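Local coordinates for protein histone-lysine N-methyltransferase family member SUVH9 (Arabidopsis thaliana, PDB 4NJ5) that takes part in transposon silencing and RNA-directed DNA methylation, where it may bind methylated DNA and recruit RNA polymerase V, and lacks methyltransferase activity of its own, at residues N468-F473 with F489-I494; C388-V393 with V457-S462; M138-G143 with V213-L218. One frame throughout, in Å; residues are numbered along the deposited sequence.

Contact 1 (N468-F473 with F489-I494); sequences NVIVQF and FAAENI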
ATOM      1  N   ASN A 468       4.884  -3.125  -8.757  1.00 19.33           N
ATOM      2  CA  ASN A 468       4.323  -2.976  -7.419  1.00 18.67           C
ATOM      3  C   ASN A 468       3.184  -3.962  -7.169  1.00 17.74           C
ATOM      4  O   ASN A 468       2.468  -3.863  -6.173  1.00 17.44           O
ATOM      5  CB  ASN A 468       3.857  -1.536  -7.167  1.00 24.58           C
ATOM      6  CG  ASN A 468       2.907  -1.022  -8.241  1.00 24.11           C
ATOM      7  OD1 ASN A 468       2.474  -1.767  -9.122  1.00 23.48           O
ATOM      8  ND2 ASN A 468       2.577   0.266  -8.165  1.00 21.03           N
ATOM      9  N   VAL A 469       3.023  -4.910  -8.089  1.00 21.63           N
ATOM     10  CA  VAL A 469       1.982  -5.926  -7.979  1.00 21.99           C
ATOM     11  C   VAL A 469       2.552  -7.317  -8.238  1.00 23.43           C
ATOM     12  O   VAL A 469       3.222  -7.544  -9.245  1.00 24.46           O
ATOM     13  CB  VAL A 469       0.833  -5.672  -8.977  1.00 17.19           C
ATOM     14  CG1 VAL A 469      -0.202  -6.784  -8.887  1.00 16.24           C
ATOM     15  CG2 VAL A 469       0.189  -4.313  -8.724  1.00 16.68           C
ATOM     16  N   ILE A 470       2.286  -8.245  -7.323  1.00 18.87           N
ATOM     17  CA  ILE A 470       2.734  -9.621  -7.494  1.00 20.22           C
ATOM     18  C   ILE A 470       1.592 -10.546  -7.879  1.00 18.61           C
ATOM     19  O   ILE A 470       0.409 -10.218  -7.709  1.00 16.18           O
ATOM     20  CB  ILE A 470       3.404 -10.185  -6.225  1.00 26.78           C
ATOM     21  CG1 ILE A 470       2.391 -10.276  -5.082  1.00 27.25           C
ATOM     22  CG2 ILE A 470       4.620  -9.350  -5.839  1.00 26.37           C
ATOM     23  CD1 ILE A 470       2.880 -11.077  -3.897  1.00 30.25           C
ATOM     24  N   VAL A 471       1.967 -11.717  -8.381  1.00 20.74           N
ATOM     25  CA  VAL A 471       1.016 -12.717  -8.837  1.00 19.94           C
ATOM     26  C   VAL A 471       1.020 -13.925  -7.901  1.00 19.02           C
ATOM     27  O   VAL A 471       2.076 -14.353  -7.431  1.00 18.83           O
ATOM     28  CB  VAL A 471       1.365 -13.174 -10.271  1.00 30.53           C
ATOM     29  CG1 VAL A 471       0.470 -14.323 -10.712  1.00 33.33           C
ATOM     30  CG2 VAL A 471       1.265 -12.005 -11.240  1.00 28.35           C
ATOM     31  N   GLN A 472      -0.170 -14.455  -7.621  1.00 17.23           N
ATOM     32  CA  GLN A 472      -0.311 -15.720  -6.907  1.00 17.33           C
ATOM     33  C   GLN A 472      -1.321 -16.610  -7.623  1.00 22.88           C
ATOM     34  O   GLN A 472      -2.372 -16.140  -8.065  1.00 27.10           O
ATOM     35  CB  GLN A 472      -0.771 -15.487  -5.466  1.00 16.45           C
ATOM     36  CG  GLN A 472       0.241 -14.769  -4.578  1.00 19.62           C
ATOM     37  CD  GLN A 472       1.388 -15.663  -4.139  1.00 19.87           C
ATOM     38  OE1 GLN A 472       1.350 -16.257  -3.057  1.00 20.33           O
ATOM     39  NE2 GLN A 472       2.420 -15.756  -4.976  1.00 19.64           N
ATOM     40  N   PHE A 473      -1.004 -17.895  -7.736  1.00 20.54           N
ATOM     41  CA  PHE A 473      -1.945 -18.853  -8.305  1.00 22.62           C
ATOM     42  C   PHE A 473      -2.871 -19.409  -7.221  1.00 23.96           C
ATOM     43  O   PHE A 473      -2.411 -19.970  -6.223  1.00 20.24           O
ATOM     44  CB  PHE A 473      -1.209 -19.978  -9.045  1.00 24.73           C
ATOM     45  CG  PHE A 473      -0.451 -19.508 -10.260  1.00 28.39           C
ATOM     46  CD1 PHE A 473      -1.117 -18.928 -11.329  1.00 30.58           C
ATOM     47  CD2 PHE A 473       0.927 -19.650 -10.335  1.00 31.89           C
ATOM     48  CE1 PHE A 473      -0.423 -18.490 -12.449  1.00 33.81           C
ATOM     49  CE2 PHE A 473       1.627 -19.217 -11.454  1.00 35.13           C
ATOM     50  CZ  PHE A 473       0.951 -18.637 -12.511  1.00 33.65           C
ATOM     51  N   PHE A 489      -1.856  -9.160  -6.177  1.00 20.24           N
ATOM     52  CA  PHE A 489      -1.755  -8.579  -4.849  1.00 18.51           C
ATOM     53  C   PHE A 489      -0.836  -7.369  -4.871  1.00 21.12           C
ATOM     54  O   PHE A 489       0.173  -7.362  -5.573  1.00 21.71           O
ATOM     55  CB  PHE A 489      -1.205  -9.605  -3.856  1.00 17.51           C
ATOM     56  CG  PHE A 489      -2.114 -10.780  -3.620  1.00 17.67           C
ATOM     57  CD1 PHE A 489      -2.200 -11.809  -4.547  1.00 15.16           C
ATOM     58  CD2 PHE A 489      -2.863 -10.867  -2.458  1.00 17.17           C
ATOM     59  CE1 PHE A 489      -3.029 -12.892  -4.328  1.00 15.19           C
ATOM     60  CE2 PHE A 489      -3.697 -11.955  -2.231  1.00 17.97           C
ATOM     61  CZ  PHE A 489      -3.779 -12.968  -3.167  1.00 15.09           C
ATOM     62  N   ALA A 490      -1.182  -6.349  -4.093  1.00 19.23           N
ATOM     63  CA  ALA A 490      -0.302  -5.206  -3.908  1.00 15.65           C
ATOM     64  C   ALA A 490       0.956  -5.666  -3.185  1.00 17.90           C
ATOM     65  O   ALA A 490       0.880  -6.347  -2.166  1.00 19.55           O
ATOM     66  CB  ALA A 490      -1.003  -4.117  -3.118  1.00 15.64           C
ATOM     67  N   ALA A 491       2.114  -5.298  -3.716  1.00 16.53           N
ATOM     68  CA  ALA A 491       3.379  -5.720  -3.129  1.00 23.03           C
ATOM     69  C   ALA A 491       3.877  -4.742  -2.064  1.00 22.94           C
ATOM     70  O   ALA A 491       4.736  -5.084  -1.252  1.00 21.83           O
ATOM     71  CB  ALA A 491       4.429  -5.914  -4.213  1.00 17.71           C
ATOM     72  N   GLU A 492       3.337  -3.527  -2.073  1.00 17.41           N
ATOM     73  CA  GLU A 492       3.713  -2.524  -1.083  1.00 21.36           C
ATOM     74  C   GLU A 492       2.545  -1.590  -0.786  1.00 17.60           C
ATOM     75  O   GLU A 492       1.457  -1.748  -1.343  1.00 17.31           O
ATOM     76  CB  GLU A 492       4.929  -1.723  -1.560  1.00 18.79           C
ATOM     77  CG  GLU A 492       4.728  -1.037  -2.899  1.00 18.90           C
ATOM     78  CD  GLU A 492       5.983  -0.346  -3.402  1.00 19.98           C
ATOM     79  OE1 GLU A 492       6.961  -0.239  -2.630  1.00 20.68           O
ATOM     80  OE2 GLU A 492       5.990   0.087  -4.574  1.00 20.25           O
ATOM     81  N   ASN A 493       2.766  -0.623   0.098  1.00 18.10           N
ATOM     82  CA  ASN A 493       1.750   0.383   0.384  1.00 18.10           C
ATOM     83  C   ASN A 493       1.668   1.410  -0.744  1.00 18.41           C
ATOM     84  O   ASN A 493       2.453   2.356  -0.801  1.00 20.76           O
ATOM     85  CB  ASN A 493       2.024   1.064   1.727  1.00 21.89           C
ATOM     86  CG  ASN A 493       1.919   0.102   2.900  1.00 23.71           C
ATOM     87  OD1 ASN A 493       1.023  -0.739   2.946  1.00 17.84           O
ATOM     88  ND2 ASN A 493       2.845   0.213   3.846  1.00 24.95           N
ATOM     89  N   ILE A 494       0.712   1.207  -1.643  1.00 24.15           N
ATOM     90  CA  ILE A 494       0.569   2.046  -2.825  1.00 25.70           C
ATOM     91  C   ILE A 494      -0.423   3.184  -2.595  1.00 27.76           C
ATOM     92  O   ILE A 494      -1.612   2.942  -2.400  1.00 35.92           O
ATOM     93  CB  ILE A 494       0.083   1.217  -4.031  1.00 21.35           C
ATOM     94  CG1 ILE A 494       0.939  -0.043  -4.197  1.00 19.21           C
ATOM     95  CG2 ILE A 494       0.082   2.068  -5.295  1.00 18.25           C
ATOM     96  CD1 ILE A 494       0.403  -1.033  -5.223  1.00 17.48           C
TER
HETATM   97  O   HOH W   1       4.168   2.037  -5.620  1.00 24.27           O
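With chi1 at -66° in both, Q472 and F489 each hold CG anti to their own carbonyl carbon, and the two side chains meet at about a right angle. They belong to an antiparallel beta hairpin of the SET domain, made by strands 469-475 and 485-490. Q472 CB lies 3.6 Å from F489 CE1. The Q472 chain then bends at chi2 and leaves the ring. Its NE2 turns back to hydrogen-bond V471 O, and its OE1 takes the backbone N-H of K334. I470 and F489 form a hydrogen-bonded pair: I470 N to F489 O and F489 N to I470 O are both 2.9 Å. On the same side of the hairpin I470 CG2 packs on A491 CB. V469 and A490 are the next, non-hydrogen-bonded pair, on the other side of the sheet. Just before strand 469-475, the N468 side chain crosses I494 at about a right angle, with I494 CD1 3.9 Å from N468 ND2. The amide of N468 is buried and is held by the backbones of S501 and E499. A water bonded to E492 OE2 reaches N468 ND2 only weakly. The last backbone bond runs from A491 N to N468 O, 2.9 Å long, with the donor 41° out of the carbonyl plane.

Contact 2 (C388-V393 with V457-S462); sequences CEYAGV and VACYIS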
ATOM      1  N   CYS A 388      -7.312  -7.733  -7.416  1.00 22.90           N
ATOM      2  CA  CYS A 388      -8.284  -8.307  -8.331  1.00 22.43           C
ATOM      3  C   CYS A 388      -7.670  -9.516  -9.009  1.00 23.96           C
ATOM      4  O   CYS A 388      -6.462  -9.747  -8.916  1.00 22.17           O
ATOM      5  CB  CYS A 388      -8.662  -7.292  -9.403  1.00 15.78           C
ATOM      6  SG  CYS A 388      -7.262  -6.838 -10.448  1.00 21.67           S
ATOM      7  N   GLU A 389      -8.509 -10.279  -9.700  1.00 17.55           N
ATOM      8  CA  GLU A 389      -8.052 -11.388 -10.519  1.00 15.98           C
ATOM      9  C   GLU A 389      -7.485 -10.827 -11.820  1.00 18.61           C
ATOM     10  O   GLU A 389      -7.831  -9.715 -12.225  1.00 16.36           O
ATOM     11  CB  GLU A 389      -9.231 -12.328 -10.811  1.00 19.09           C
ATOM     12  CG  GLU A 389      -8.881 -13.609 -11.559  1.00 19.52           C
ATOM     13  CD  GLU A 389     -10.058 -14.573 -11.666  1.00 22.65           C
ATOM     14  OE1 GLU A 389     -11.067 -14.365 -10.957  1.00 21.14           O
ATOM     15  OE2 GLU A 389      -9.976 -15.541 -12.459  1.00 20.36           O
ATOM     16  N   TYR A 390      -6.593 -11.583 -12.454  1.00 23.52           N
ATOM     17  CA  TYR A 390      -6.188 -11.300 -13.828  1.00 23.20           C
ATOM     18  C   TYR A 390      -7.035 -12.183 -14.741  1.00 21.00           C
ATOM     19  O   TYR A 390      -6.701 -13.344 -14.971  1.00 20.22           O
ATOM     20  CB  TYR A 390      -4.694 -11.582 -14.032  1.00 19.02           C
ATOM     21  CG  TYR A 390      -4.211 -11.256 -15.427  1.00 18.97           C
ATOM     22  CD1 TYR A 390      -4.248 -12.208 -16.439  1.00 19.42           C
ATOM     23  CD2 TYR A 390      -3.730  -9.988 -15.736  1.00 19.85           C
ATOM     24  CE1 TYR A 390      -3.818 -11.909 -17.721  1.00 23.10           C
ATOM     25  CE2 TYR A 390      -3.300  -9.678 -17.013  1.00 18.79           C
ATOM     26  CZ  TYR A 390      -3.347 -10.643 -18.003  1.00 24.79           C
ATOM     27  OH  TYR A 390      -2.915 -10.343 -19.278  1.00 27.97           O
ATOM     28  N   ALA A 391      -8.134 -11.636 -15.253  1.00 17.76           N
ATOM     29  CA  ALA A 391      -9.145 -12.443 -15.942  1.00 21.19           C
ATOM     30  C   ALA A 391      -9.056 -12.439 -17.472  1.00 24.27           C
ATOM     31  O   ALA A 391      -9.086 -11.386 -18.110  1.00 25.47           O
ATOM     32  CB  ALA A 391     -10.548 -12.041 -15.490  1.00 18.41           C
ATOM     33  N   GLY A 392      -8.964 -13.633 -18.047  1.00 23.20           N
ATOM     34  CA  GLY A 392      -8.954 -13.802 -19.488  1.00 20.56           C
ATOM     35  C   GLY A 392      -9.592 -15.125 -19.859  1.00 21.83           C
ATOM     36  O   GLY A 392     -10.233 -15.767 -19.023  1.00 24.63           O
ATOM     37  N   VAL A 393      -9.426 -15.537 -21.111  1.00 22.16           N
ATOM     38  CA  VAL A 393      -9.957 -16.816 -21.563  1.00 22.99           C
ATOM     39  C   VAL A 393      -8.849 -17.865 -21.559  1.00 23.22           C
ATOM     40  O   VAL A 393      -7.897 -17.769 -22.329  1.00 23.68           O
ATOM     41  CB  VAL A 393     -10.579 -16.701 -22.970  1.00 24.12           C
ATOM     42  CG1 VAL A 393     -11.116 -18.050 -23.437  1.00 25.11           C
ATOM     43  CG2 VAL A 393     -11.677 -15.649 -22.979  1.00 24.07           C
ATOM     44  N   VAL A 457     -10.322  -5.460 -15.857  1.00 18.68           N
ATOM     45  CA  VAL A 457      -9.495  -4.277 -15.628  1.00 18.81           C
ATOM     46  C   VAL A 457      -8.002  -4.617 -15.587  1.00 18.22           C
ATOM     47  O   VAL A 457      -7.172  -3.899 -16.158  1.00 18.57           O
ATOM     48  CB  VAL A 457      -9.925  -3.537 -14.327  1.00 18.31           C
ATOM     49  CG1 VAL A 457      -9.931  -4.490 -13.129  1.00 17.62           C
ATOM     50  CG2 VAL A 457      -9.040  -2.326 -14.062  1.00 18.34           C
ATOM     51  N   ALA A 458      -7.680  -5.740 -14.950  1.00 17.68           N
ATOM     52  CA  ALA A 458      -6.299  -6.155 -14.720  1.00 20.58           C
ATOM     53  C   ALA A 458      -5.492  -6.332 -16.004  1.00 24.48           C
ATOM     54  O   ALA A 458      -4.264  -6.289 -15.982  1.00 23.41           O
ATOM     55  CB  ALA A 458      -6.267  -7.437 -13.898  1.00 16.92           C
ATOM     56  N   CYS A 459      -6.184  -6.534 -17.121  1.00 26.45           N
ATOM     57  CA  CYS A 459      -5.510  -6.776 -18.387  1.00 25.09           C
ATOM     58  C   CYS A 459      -4.990  -5.488 -19.009  1.00 25.37           C
ATOM     59  O   CYS A 459      -4.287  -5.517 -20.018  1.00 24.72           O
ATOM     60  CB  CYS A 459      -6.431  -7.518 -19.353  1.00 27.03           C
ATOM     61  SG  CYS A 459      -6.852  -9.189 -18.797  1.00 26.74           S
ATOM     62  N   TYR A 460      -5.329  -4.358 -18.398  1.00 24.87           N
ATOM     63  CA  TYR A 460      -4.806  -3.080 -18.860  1.00 26.51           C
ATOM     64  C   TYR A 460      -3.587  -2.658 -18.028  1.00 28.98           C
ATOM     65  O   TYR A 460      -2.994  -1.604 -18.265  1.00 29.91           O
ATOM     66  CB  TYR A 460      -5.899  -2.006 -18.833  1.00 25.00           C
ATOM     67  CG  TYR A 460      -7.136  -2.368 -19.632  1.00 21.62           C
ATOM     68  CD1 TYR A 460      -7.221  -2.080 -20.987  1.00 22.01           C
ATOM     69  CD2 TYR A 460      -8.220  -2.997 -19.027  1.00 22.28           C
ATOM     70  CE1 TYR A 460      -8.351  -2.411 -21.722  1.00 23.96           C
ATOM     71  CE2 TYR A 460      -9.355  -3.332 -19.754  1.00 21.09           C
ATOM     72  CZ  TYR A 460      -9.413  -3.035 -21.099  1.00 25.35           C
ATOM     73  OH  TYR A 460     -10.537  -3.363 -21.824  1.00 26.41           O
ATOM     74  N   ILE A 461      -3.212  -3.491 -17.060  1.00 25.63           N
ATOM     75  CA  ILE A 461      -2.040  -3.215 -16.234  1.00 26.70           C
ATOM     76  C   ILE A 461      -0.761  -3.269 -17.068  1.00 28.45           C
ATOM     77  O   ILE A 461      -0.505  -4.247 -17.773  1.00 29.20           O
ATOM     78  CB  ILE A 461      -1.933  -4.191 -15.044  1.00 22.03           C
ATOM     79  CG1 ILE A 461      -3.139  -4.025 -14.115  1.00 20.27           C
ATOM     80  CG2 ILE A 461      -0.634  -3.958 -14.274  1.00 20.21           C
ATOM     81  CD1 ILE A 461      -3.098  -4.921 -12.887  1.00 17.05           C
ATOM     82  N   SER A 462       0.034  -2.208 -16.991  1.00 21.46           N
ATOM     83  CA  SER A 462       1.226  -2.088 -17.824  1.00 24.38           C
ATOM     84  C   SER A 462       2.371  -2.957 -17.318  1.00 25.91           C
ATOM     85  O   SER A 462       2.331  -3.463 -16.196  1.00 29.12           O
ATOM     86  CB  SER A 462       1.671  -0.629 -17.919  1.00 24.68           C
ATOM     87  OG  SER A 462       1.992  -0.113 -16.641  1.00 28.88           O
TER
HETATM   88  O   HOH W   2      -2.363  -7.881 -20.033  1.00 22.63           O
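A458 and C459 press against the chain around Y390 without one direct hydrogen bond between the two segments. The tight part is centred on A458, in the 3-10 turn 457-460. Its CB sits 3.2 Å from E389 O and 3.6 Å from C388 SG. E389 O accepts a hydrogen bond from N456 ND2. Y390 has CG anti to its backbone N (chi1 -178°), which carries the ring alongside the turn. C459 SG lies over one face of that ring, 4.1 Å from the centroid and 20° off the normal. This is a cysteine sulfur-aromatic contact, displaced toward the ring's rim. The same sulfur is 3.2 Å from A391 O. The looser side is at the hydroxyl, where a water links Y390 OH to C459 O. It lies in the ring plane, 2.6 Å from Y390 OH, and donates to C459 O. C459 itself is partly exposed. F416 meets the Y390 ring edge-to-face. The contact packs the end of strand 386-389, an outermost strand of its SET-domain sheet, against the turn between strands 454-455 and 462-463. Strand 485-490 touches both Y390 and A458, while strands 363-367 and 373-377 back the turn at V457.

Contact 3 (M138-G143 with V213-L218); sequences MYTGQG and VFKYRL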
ATOM      1  N   MET A 138      -0.212  27.381   8.702  1.00 37.44           N
ATOM      2  CA  MET A 138      -0.180  28.132   9.952  1.00 35.22           C
ATOM      3  C   MET A 138      -0.119  27.143  11.109  1.00 34.40           C
ATOM      4  O   MET A 138      -1.129  26.564  11.499  1.00 38.99           O
ATOM      5  CB  MET A 138      -1.402  29.042  10.083  1.00 39.04           C
ATOM      6  CG  MET A 138      -1.519  30.097   8.985  1.00 44.44           C
ATOM      7  SD  MET A 138      -0.069  31.167   8.852  1.00 57.12           S
ATOM      8  CE  MET A 138      -0.622  32.333   7.611  1.00 72.23           C
ATOM      9  N   TYR A 139       1.077  26.958  11.652  1.00 28.28           N
ATOM     10  CA  TYR A 139       1.336  25.892  12.612  1.00 25.52           C
ATOM     11  C   TYR A 139       1.386  26.390  14.053  1.00 27.99           C
ATOM     12  O   TYR A 139       2.082  27.355  14.364  1.00 25.86           O
ATOM     13  CB  TYR A 139       2.649  25.190  12.260  1.00 25.26           C
ATOM     14  CG  TYR A 139       2.884  23.911  13.025  1.00 25.63           C
ATOM     15  CD1 TYR A 139       2.356  22.706  12.580  1.00 25.84           C
ATOM     16  CD2 TYR A 139       3.631  23.907  14.192  1.00 26.99           C
ATOM     17  CE1 TYR A 139       2.568  21.535  13.278  1.00 26.88           C
ATOM     18  CE2 TYR A 139       3.846  22.742  14.897  1.00 28.66           C
ATOM     19  CZ  TYR A 139       3.315  21.560  14.437  1.00 29.32           C
ATOM     20  OH  TYR A 139       3.537  20.401  15.142  1.00 31.27           O
ATOM     21  N   THR A 140       0.651  25.718  14.934  1.00 24.05           N
ATOM     22  CA  THR A 140       0.639  26.078  16.345  1.00 24.70           C
ATOM     23  C   THR A 140       1.646  25.250  17.138  1.00 24.27           C
ATOM     24  O   THR A 140       1.724  24.032  16.974  1.00 23.62           O
ATOM     25  CB  THR A 140      -0.757  25.888  16.962  1.00 25.54           C
ATOM     26  OG1 THR A 140      -1.720  26.621  16.197  1.00 26.52           O
ATOM     27  CG2 THR A 140      -0.772  26.385  18.397  1.00 26.52           C
ATOM     28  N   GLY A 141       2.415  25.916  17.995  1.00 22.39           N
ATOM     29  CA  GLY A 141       3.380  25.248  18.851  1.00 22.36           C
ATOM     30  C   GLY A 141       2.737  24.284  19.830  1.00 24.09           C
ATOM     31  O   GLY A 141       1.512  24.236  19.952  1.00 23.49           O
ATOM     32  N   GLN A 142       3.562  23.521  20.539  1.00 26.37           N
ATOM     33  CA  GLN A 142       3.060  22.473  21.425  1.00 27.89           C
ATOM     34  C   GLN A 142       3.327  22.769  22.903  1.00 24.90           C
ATOM     35  O   GLN A 142       3.842  23.829  23.256  1.00 22.48           O
ATOM     36  CB  GLN A 142       3.677  21.121  21.049  1.00 32.10           C
ATOM     37  CG  GLN A 142       5.167  21.019  21.349  1.00 37.88           C
ATOM     38  CD  GLN A 142       5.818  19.809  20.702  1.00 39.59           C
ATOM     39  OE1 GLN A 142       5.244  19.183  19.812  1.00 36.24           O
ATOM     40  NE2 GLN A 142       7.026  19.478  21.146  1.00 42.38           N
ATOM     41  N   GLY A 143       2.958  21.820  23.758  1.00 22.21           N
ATOM     42  CA  GLY A 143       3.226  21.921  25.180  1.00 18.24           C
ATOM     43  C   GLY A 143       2.104  22.562  25.972  1.00 21.54           C
ATOM     44  O   GLY A 143       1.314  23.345  25.436  1.00 17.49           O
ATOM     45  N   VAL A 213       0.117  31.072  23.194  1.00 19.09           N
ATOM     46  CA  VAL A 213       0.655  30.030  22.328  1.00 19.49           C
ATOM     47  C   VAL A 213       1.620  30.656  21.324  1.00 22.37           C
ATOM     48  O   VAL A 213       1.631  31.876  21.135  1.00 22.58           O
ATOM     49  CB  VAL A 213      -0.460  29.296  21.555  1.00 23.66           C
ATOM     50  CG1 VAL A 213      -1.524  28.760  22.514  1.00 20.63           C
ATOM     51  CG2 VAL A 213      -1.084  30.218  20.517  1.00 26.41           C
ATOM     52  N   PHE A 214       2.435  29.825  20.686  1.00 17.35           N
ATOM     53  CA  PHE A 214       3.322  30.311  19.639  1.00 19.78           C
ATOM     54  C   PHE A 214       2.875  29.805  18.265  1.00 22.10           C
ATOM     55  O   PHE A 214       2.469  28.653  18.116  1.00 18.17           O
ATOM     56  CB  PHE A 214       4.775  29.917  19.926  1.00 24.12           C
ATOM     57  CG  PHE A 214       5.326  30.512  21.194  1.00 23.44           C
ATOM     58  CD1 PHE A 214       5.290  29.801  22.383  1.00 24.64           C
ATOM     59  CD2 PHE A 214       5.877  31.785  21.198  1.00 22.18           C
ATOM     60  CE1 PHE A 214       5.797  30.347  23.553  1.00 22.67           C
ATOM     61  CE2 PHE A 214       6.385  32.335  22.365  1.00 22.82           C
ATOM     62  CZ  PHE A 214       6.346  31.613  23.543  1.00 22.93           C
ATOM     63  N   LYS A 215       2.943  30.681  17.267  1.00 22.71           N
ATOM     64  CA  LYS A 215       2.549  30.327  15.911  1.00 21.81           C
ATOM     65  C   LYS A 215       3.685  30.532  14.910  1.00 23.41           C
ATOM     66  O   LYS A 215       4.472  31.473  15.022  1.00 23.29           O
ATOM     67  CB  LYS A 215       1.310  31.119  15.492  1.00 31.94           C
ATOM     68  CG  LYS A 215      -0.001  30.459  15.893  1.00 39.58           C
ATOM     69  CD  LYS A 215      -1.186  31.388  15.686  1.00 43.88           C
ATOM     70  CE  LYS A 215      -2.491  30.615  15.739  1.00 42.24           C
ATOM     71  NZ  LYS A 215      -2.425  29.528  16.749  1.00 40.62           N
ATOM     72  N   TYR A 216       3.760  29.639  13.930  1.00 23.87           N
ATOM     73  CA  TYR A 216       4.832  29.662  12.948  1.00 26.63           C
ATOM     74  C   TYR A 216       4.252  29.483  11.555  1.00 31.51           C
ATOM     75  O   TYR A 216       3.409  28.616  11.329  1.00 32.68           O
ATOM     76  CB  TYR A 216       5.843  28.551  13.241  1.00 25.12           C
ATOM     77  CG  TYR A 216       6.293  28.485  14.684  1.00 27.87           C
ATOM     78  CD1 TYR A 216       7.421  29.172  15.114  1.00 32.51           C
ATOM     79  CD2 TYR A 216       5.588  27.736  15.617  1.00 27.34           C
ATOM     80  CE1 TYR A 216       7.835  29.112  16.433  1.00 30.79           C
ATOM     81  CE2 TYR A 216       5.992  27.673  16.936  1.00 25.54           C
ATOM     82  CZ  TYR A 216       7.116  28.359  17.337  1.00 27.22           C
ATOM     83  OH  TYR A 216       7.519  28.295  18.650  1.00 30.62           O
ATOM     84  N   ARG A 217       4.695  30.316  10.623  1.00 34.52           N
ATOM     85  CA  ARG A 217       4.226  30.230   9.251  1.00 34.54           C
ATOM     86  C   ARG A 217       5.202  29.419   8.412  1.00 34.06           C
ATOM     87  O   ARG A 217       6.367  29.791   8.261  1.00 39.95           O
ATOM     88  CB  ARG A 217       4.037  31.623   8.658  1.00 38.23           C
ATOM     89  CG  ARG A 217       3.898  31.634   7.152  1.00 40.68           C
ATOM     90  CD  ARG A 217       3.702  33.044   6.637  1.00 43.88           C
ATOM     91  NE  ARG A 217       2.317  33.282   6.251  1.00 45.79           N
ATOM     92  CZ  ARG A 217       1.873  33.218   5.001  1.00 47.28           C
ATOM     93  NH1 ARG A 217       2.711  32.935   4.014  1.00 48.33           N
ATOM     94  NH2 ARG A 217       0.594  33.447   4.738  1.00 50.41           N
ATOM     95  N   LEU A 218       4.712  28.304   7.881  1.00 24.30           N
ATOM     96  CA  LEU A 218       5.514  27.400   7.068  1.00 26.99           C
ATOM     97  C   LEU A 218       5.178  27.558   5.591  1.00 29.51           C
ATOM     98  O   LEU A 218       4.009  27.593   5.209  1.00 29.02           O
ATOM     99  CB  LEU A 218       5.280  25.948   7.496  1.00 38.41           C
ATOM    100  CG  LEU A 218       6.218  25.366   8.555  1.00 40.70           C
ATOM    101  CD1 LEU A 218       6.155  26.162   9.848  1.00 41.17           C
ATOM    102  CD2 LEU A 218       5.889  23.903   8.809  1.00 39.59           C
TER
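Y139 and M138 bury the most surface here, with Y216 next. Y139 and Y216 face each other as a hydrogen-bonded antiparallel pair. Y139 N gives to Y216 O at 2.9 Å, and Y216 N returns the bond to Y139 O. A chi1 of -169° swings the Y139 ring over beside its carbonyl carbon, and the ring leads away from strand 213-218 toward M164 of helix 159-169. Y216 keeps its ring nearer, with G141 CA at the ring edge, 4.0 Å from CE2. The pairing joins strands 136-140 and 212-220 in the mixed sheet of the SRA domain, with helix 159-169 packed on the tyrosine side. On the other side M138 lies beside R217, both pointing the same way. The M138 chain bends at chi2 (-57°), and CE comes 3.3 Å from R217 NH2. R217 NH1 has its salt bridge with E219. T140 runs alongside K215, whose bent end brings NZ into a 3.0 Å hydrogen bond with T140 OG1. A valine in place of T140 has no hydroxyl to offer, and the K215 ammonium, without this acceptor, would probably be freer to turn. Beyond it, G141 N bonds F214 O at 2.7 Å.

In the fold
Contacts 1 and 2 belong to the SET domain and are buried. They reach the same sheet, in which strands 485-490 and 386-389 are neighbours. Their centres are about 13 Å apart, and their nearest atoms about 5 Å. Contact 3 is in the SRA domain, with its centre about 40 Å from that of contact 1 and about 49 Å from that of contact 2. It is partly buried. Contacts 1 and 3 are both antiparallel strand pairings held by backbone hydrogen bonds. Contact 2 joins a strand end to a turn through sulfur, ring and methyl packing. On its more exposed face contact 3 adds a lysine-to-threonine hydrogen bond and a methionine beside an arginine, whereas contact 1 buries an amide held by backbone partners.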